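Local coordinates for protein putative isomerase YbhH (PDB 6OTV) that is probably an isomerase of the PrpF family, related in fold to diaminopimelate epimerase, though its substrate is not established, at residues Gly210-Leu224 and Asn264-Ala276. Residues are numbered along the deposited sequence; the frame is centred on the assembly and turned at random.
Sequences GYELPAELDADKALL and NVRYFMPHSCHRA
R266 meets the loop before helix 214-219 with its guanidinium, a clear case of a buried arginine held by backbone carbonyls. Its NE donates to E212 O at 2.9 Å, almost straight (165°) and in the guanidinium plane, while NH2 adds a weak bond to the same oxygen. G210 O lies differently, over the centre of one guanidinium face, 3.2 Å above the plane. Within its own strand R266 turns NH1 to V265 O and N264 OD1; the bonds from NE and NH1, with the weak one from NH2, hold the group in its rotation, and a bend at chi2 turns the arginine's side chain toward the loop 210-213. N264 completes the polar cluster: ND2 gives G210 O a bond of 2.8 Å from above the carbonyl plane, and also reaches S255 OG. Y211 CD1 comes within 3.5 Å of N264 ND2, the ring and amide planes 28° apart, and its OH is bonded to P256 O.

A second polar tie lies further along the helix, where D218 OD1 accepts C273 N at 3.0 Å through its syn lone pair, joining a helix side chain to the backbone of the loop.

An apolar patch fills the middle. C273 SG, anti to the backbone N (chi1 -176°), touches both P214 CB and L217 CD1, the latter 3.7 Å away. The side chains of L217 and R266 cross at about a right angle, with L217 CD1 against R266 CG. Past D218, F268 receives L224 CD2 at CE1, 3.8 Å away, with L217 CB near CZ.

The contact thus ties the start of the helical segment to the exit of strand 263-267 in this PrpF-family chain. That strand runs between strands 250-255 and 306-312; P313 touches P214 and R266, and I227 of helix 221-237 packs on F268.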
loop_
_atom_site.group_PDB
_atom_site.type_symbol
_atom_site.label_atom_id
_atom_site.label_comp_id
_atom_site.label_asym_id
_atom_site.label_seq_id
_atom_site.Cartn_x
_atom_site.Cartn_y
_atom_site.Cartn_z
ATOM N N GLY A 210 16.723 35.292 1.437
ATOM C CA GLY A 210 16.013 34.102 1.846
ATOM C C GLY A 210 15.850 33.959 3.342
ATOM O O GLY A 210 15.170 33.029 3.790
ATOM N N TYR A 211 16.448 34.853 4.127
ATOM C CA TYR A 211 16.365 34.791 5.578
ATOM C C TYR A 211 15.429 35.846 6.147
ATOM O O TYR A 211 15.340 35.990 7.372
ATOM C CB TYR A 211 17.763 34.921 6.186
ATOM C CG TYR A 211 18.760 33.974 5.558
ATOM C CD1 TYR A 211 18.746 32.617 5.865
ATOM C CD2 TYR A 211 19.709 34.432 4.651
ATOM C CE1 TYR A 211 19.650 31.746 5.289
ATOM C CE2 TYR A 211 20.621 33.566 4.070
ATOM C CZ TYR A 211 20.584 32.226 4.391
ATOM O OH TYR A 211 21.481 31.356 3.819
ATOM N N GLU A 212 14.724 36.579 5.286
ATOM C CA GLU A 212 13.804 37.608 5.746
ATOM C C GLU A 212 12.613 36.988 6.471
ATOM O O GLU A 212 12.249 35.830 6.245
ATOM C CB GLU A 212 13.314 38.458 4.568
ATOM C CG GLU A 212 14.412 39.212 3.815
ATOM C CD GLU A 212 15.033 38.396 2.690
ATOM O OE1 GLU A 212 14.815 37.166 2.640
ATOM O OE2 GLU A 212 15.741 38.992 1.850
ATOM N N LEU A 213 12.010 37.776 7.354
ATOM C CA LEU A 213 10.834 37.323 8.077
ATOM C C LEU A 213 9.655 37.157 7.119
ATOM O O LEU A 213 9.579 37.836 6.091
ATOM C CB LEU A 213 10.471 38.313 9.180
ATOM C CG LEU A 213 11.506 38.536 10.285
ATOM C CD1 LEU A 213 11.107 39.710 11.164
ATOM C CD2 LEU A 213 11.677 37.278 11.119
ATOM N N PRO A 214 8.729 36.244 7.428
ATOM C CA PRO A 214 7.535 36.094 6.577
ATOM C C PRO A 214 6.764 37.388 6.370
ATOM O O PRO A 214 6.233 37.617 5.275
ATOM C CB PRO A 214 6.703 35.051 7.336
ATOM C CG PRO A 214 7.712 34.246 8.086
ATOM C CD PRO A 214 8.799 35.213 8.480
ATOM N N ALA A 215 6.694 38.247 7.390
ATOM C CA ALA A 215 5.982 39.513 7.242
ATOM C C ALA A 215 6.695 40.439 6.265
ATOM O O ALA A 215 6.048 41.101 5.445
ATOM C CB ALA A 215 5.818 40.188 8.603
ATOM N N GLU A 216 8.027 40.500 6.338
ATOM C CA GLU A 216 8.782 41.341 5.413
ATOM C C GLU A 216 8.630 40.857 3.976
ATOM O O GLU A 216 8.581 41.665 3.042
ATOM C CB GLU A 216 10.256 41.366 5.813
ATOM C CG GLU A 216 10.514 41.816 7.239
ATOM C CD GLU A 216 11.959 41.615 7.654
ATOM O OE1 GLU A 216 12.734 41.043 6.858
ATOM O OE2 GLU A 216 12.322 42.025 8.778
ATOM N N LEU A 217 8.556 39.539 3.779
ATOM C CA LEU A 217 8.383 39.007 2.432
ATOM C C LEU A 217 6.991 39.311 1.894
ATOM O O LEU A 217 6.826 39.559 0.693
ATOM C CB LEU A 217 8.645 37.502 2.425
ATOM C CG LEU A 217 10.062 37.068 2.802
ATOM C CD1 LEU A 217 10.134 35.558 2.905
ATOM C CD2 LEU A 217 11.074 37.589 1.790
ATOM N N ASP A 218 5.978 39.297 2.765
ATOM C CA ASP A 218 4.623 39.610 2.323
ATOM C C ASP A 218 4.467 41.088 1.982
ATOM O O ASP A 218 3.620 41.443 1.154
ATOM C CB ASP A 218 3.611 39.201 3.394
ATOM C CG ASP A 218 3.511 37.698 3.554
ATOM O OD1 ASP A 218 3.784 36.980 2.570
ATOM O OD2 ASP A 218 3.159 37.235 4.661
ATOM N N ALA A 219 5.268 41.959 2.600
ATOM C CA ALA A 219 5.170 43.384 2.307
ATOM C C ALA A 219 5.776 43.727 0.953
ATOM O O ALA A 219 5.311 44.656 0.284
ATOM C CB ALA A 219 5.845 44.197 3.411
ATOM N N ASP A 220 6.811 42.997 0.534
ATOM C CA ASP A 220 7.437 43.236 -0.760
ATOM C C ASP A 220 6.495 42.817 -1.880
ATOM O O ASP A 220 6.545 41.673 -2.343
ATOM C CB ASP A 220 8.766 42.483 -0.859
ATOM C CG ASP A 220 9.639 42.978 -2.001
ATOM O OD1 ASP A 220 9.104 43.307 -3.081
ATOM O OD2 ASP A 220 10.871 43.037 -1.817
ATOM N N LYS A 221 5.639 43.742 -2.324
ATOM C CA LYS A 221 4.661 43.415 -3.357
ATOM C C LYS A 221 5.323 43.176 -4.709
ATOM O O LYS A 221 4.786 42.431 -5.536
ATOM C CB LYS A 221 3.614 44.525 -3.462
ATOM C CG LYS A 221 2.315 44.216 -2.724
ATOM C CD LYS A 221 2.555 43.957 -1.242
ATOM C CE LYS A 221 1.302 43.437 -0.550
ATOM N NZ LYS A 221 0.866 42.121 -1.098
ATOM N N ALA A 222 6.483 43.791 -4.951
ATOM C CA ALA A 222 7.210 43.518 -6.185
ATOM C C ALA A 222 7.756 42.093 -6.200
ATOM O O ALA A 222 7.793 41.450 -7.256
ATOM C CB ALA A 222 8.337 44.533 -6.368
ATOM N N LEU A 223 8.180 41.582 -5.040
ATOM C CA LEU A 223 8.628 40.193 -4.957
ATOM C C LEU A 223 7.470 39.228 -5.177
ATOM O O LEU A 223 7.600 38.243 -5.914
ATOM C CB LEU A 223 9.289 39.927 -3.603
ATOM C CG LEU A 223 9.537 38.453 -3.262
ATOM C CD1 LEU A 223 10.562 37.835 -4.206
ATOM C CD2 LEU A 223 9.967 38.294 -1.811
ATOM N N LEU A 224 6.326 39.493 -4.538
ATOM C CA LEU A 224 5.165 38.625 -4.701
ATOM C C LEU A 224 4.687 38.594 -6.145
ATOM O O LEU A 224 4.139 37.582 -6.597
ATOM C CB LEU A 224 4.037 39.079 -3.774
ATOM C CG LEU A 224 4.374 39.137 -2.282
ATOM C CD1 LEU A 224 3.145 39.530 -1.475
ATOM C CD2 LEU A 224 4.940 37.809 -1.795
ATOM N N ASN A 264 17.745 26.268 3.784
ATOM C CA ASN A 264 16.782 27.185 4.375
ATOM C C ASN A 264 15.714 27.506 3.338
ATOM O O ASN A 264 16.024 27.702 2.158
ATOM C CB ASN A 264 17.469 28.468 4.855
ATOM C CG ASN A 264 16.481 29.555 5.229
ATOM O OD1 ASN A 264 15.867 29.515 6.297
ATOM N ND2 ASN A 264 16.323 30.534 4.349
ATOM N N VAL A 265 14.453 27.551 3.766
ATOM C CA VAL A 265 13.350 27.702 2.827
ATOM C C VAL A 265 12.389 28.781 3.312
ATOM O O VAL A 265 12.300 29.089 4.503
ATOM C CB VAL A 265 12.584 26.375 2.595
ATOM C CG1 VAL A 265 13.530 25.269 2.131
ATOM C CG2 VAL A 265 11.827 25.960 3.847
ATOM N N ARG A 266 11.672 29.361 2.351
ATOM C CA ARG A 266 10.532 30.236 2.605
ATOM C C ARG A 266 9.364 29.685 1.799
ATOM O O ARG A 266 9.389 29.721 0.564
ATOM C CB ARG A 266 10.838 31.686 2.225
ATOM C CG ARG A 266 11.826 32.372 3.160
ATOM C CD ARG A 266 11.283 32.422 4.581
ATOM N NE ARG A 266 12.207 33.063 5.515
ATOM C CZ ARG A 266 13.114 32.416 6.243
ATOM N NH1 ARG A 266 13.238 31.098 6.149
ATOM N NH2 ARG A 266 13.904 33.090 7.070
ATOM N N TYR A 267 8.352 29.175 2.495
ATOM C CA TYR A 267 7.280 28.388 1.894
ATOM C C TYR A 267 6.069 29.280 1.642
ATOM O O TYR A 267 5.480 29.815 2.587
ATOM C CB TYR A 267 6.919 27.221 2.816
ATOM C CG TYR A 267 5.978 26.186 2.237
ATOM C CD1 TYR A 267 6.414 25.279 1.280
ATOM C CD2 TYR A 267 4.664 26.089 2.680
ATOM C CE1 TYR A 267 5.560 24.320 0.760
ATOM C CE2 TYR A 267 3.802 25.133 2.167
ATOM C CZ TYR A 267 4.256 24.250 1.207
ATOM O OH TYR A 267 3.403 23.298 0.693
ATOM N N PHE A 268 5.693 29.433 0.377
ATOM C CA PHE A 268 4.563 30.274 0.006
ATOM C C PHE A 268 3.328 29.422 -0.266
ATOM O O PHE A 268 3.417 28.356 -0.884
ATOM C CB PHE A 268 4.910 31.140 -1.207
ATOM C CG PHE A 268 5.820 32.290 -0.874
ATOM C CD1 PHE A 268 5.296 33.530 -0.544
ATOM C CD2 PHE A 268 7.197 32.126 -0.864
ATOM C CE1 PHE A 268 6.129 34.590 -0.227
ATOM C CE2 PHE A 268 8.034 33.184 -0.548
ATOM C CZ PHE A 268 7.499 34.416 -0.229
ATOM N N MET A 269 2.164 29.908 0.188
ATOM C CA MET A 269 0.981 29.058 0.303
ATOM C C MET A 269 -0.207 29.414 -0.591
ATOM O O MET A 269 -1.351 29.271 -0.142
ATOM C CB MET A 269 0.492 29.070 1.753
ATOM C CG MET A 269 1.574 28.873 2.797
ATOM S SD MET A 269 0.965 29.202 4.466
ATOM C CE MET A 269 0.613 30.954 4.369
ATOM N N PRO A 270 -0.022 29.853 -1.850
ATOM C CA PRO A 270 1.136 30.221 -2.670
ATOM C C PRO A 270 1.420 31.718 -2.651
ATOM O O PRO A 270 2.433 32.160 -3.191
ATOM C CB PRO A 270 0.727 29.767 -4.079
ATOM C CG PRO A 270 -0.675 29.208 -3.954
ATOM C CD PRO A 270 -1.224 29.758 -2.688
ATOM N N HIS A 271 0.525 32.486 -2.032
ATOM C CA HIS A 271 0.632 33.939 -2.031
ATOM C C HIS A 271 1.370 34.461 -0.802
ATOM O O HIS A 271 2.266 35.301 -0.926
ATOM C CB HIS A 271 -0.763 34.569 -2.119
ATOM C CG HIS A 271 -1.630 33.980 -3.189
ATOM N ND1 HIS A 271 -1.294 34.014 -4.525
ATOM C CD2 HIS A 271 -2.827 33.350 -3.119
ATOM C CE1 HIS A 271 -2.242 33.425 -5.232
ATOM N NE2 HIS A 271 -3.184 33.014 -4.402
ATOM N N SER A 272 1.009 33.980 0.384
ATOM C CA SER A 272 1.621 34.421 1.628
ATOM C C SER A 272 2.734 33.467 2.049
ATOM O O SER A 272 2.775 32.303 1.646
ATOM C CB SER A 272 0.578 34.524 2.744
ATOM O OG SER A 272 -0.367 35.541 2.466
ATOM N N CYS A 273 3.637 33.977 2.882
ATOM C CA CYS A 273 4.773 33.200 3.361
ATOM C C CYS A 273 4.377 32.436 4.621
ATOM O O CYS A 273 3.922 33.036 5.602
ATOM C CB CYS A 273 5.974 34.106 3.633
ATOM S SG CYS A 273 7.480 33.216 4.116
ATOM N N HIS A 274 4.546 31.115 4.582
ATOM C CA HIS A 274 4.284 30.274 5.743
ATOM C C HIS A 274 5.195 30.679 6.899
ATOM O O HIS A 274 6.391 30.921 6.713
ATOM C CB HIS A 274 4.510 28.803 5.369
ATOM C CG HIS A 274 3.804 27.815 6.251
ATOM N ND1 HIS A 274 3.965 27.782 7.619
ATOM C CD2 HIS A 274 2.967 26.794 5.948
ATOM C CE1 HIS A 274 3.241 26.798 8.124
ATOM N NE2 HIS A 274 2.626 26.183 7.130
ATOM N N ARG A 275 4.617 30.771 8.100
ATOM C CA ARG A 275 5.402 31.081 9.291
ATOM C C ARG A 275 6.355 29.952 9.663
ATOM O O ARG A 275 7.347 30.193 10.358
ATOM C CB ARG A 275 4.473 31.385 10.466
ATOM C CG ARG A 275 3.462 32.487 10.184
ATOM C CD ARG A 275 3.949 33.841 10.679
ATOM N NE ARG A 275 3.555 34.093 12.064
ATOM C CZ ARG A 275 4.318 33.838 13.122
ATOM N NH1 ARG A 275 5.527 33.320 12.963
ATOM N NH2 ARG A 275 3.871 34.103 14.343
ATOM N N ALA A 276 6.068 28.727 9.228
ATOM C CA ALA A 276 6.959 27.596 9.437
ATOM C C ALA A 276 7.170 26.869 8.116
ATOM O O ALA A 276 7.713 27.446 7.168
ATOM C CB ALA A 276 6.397 26.648 10.498
#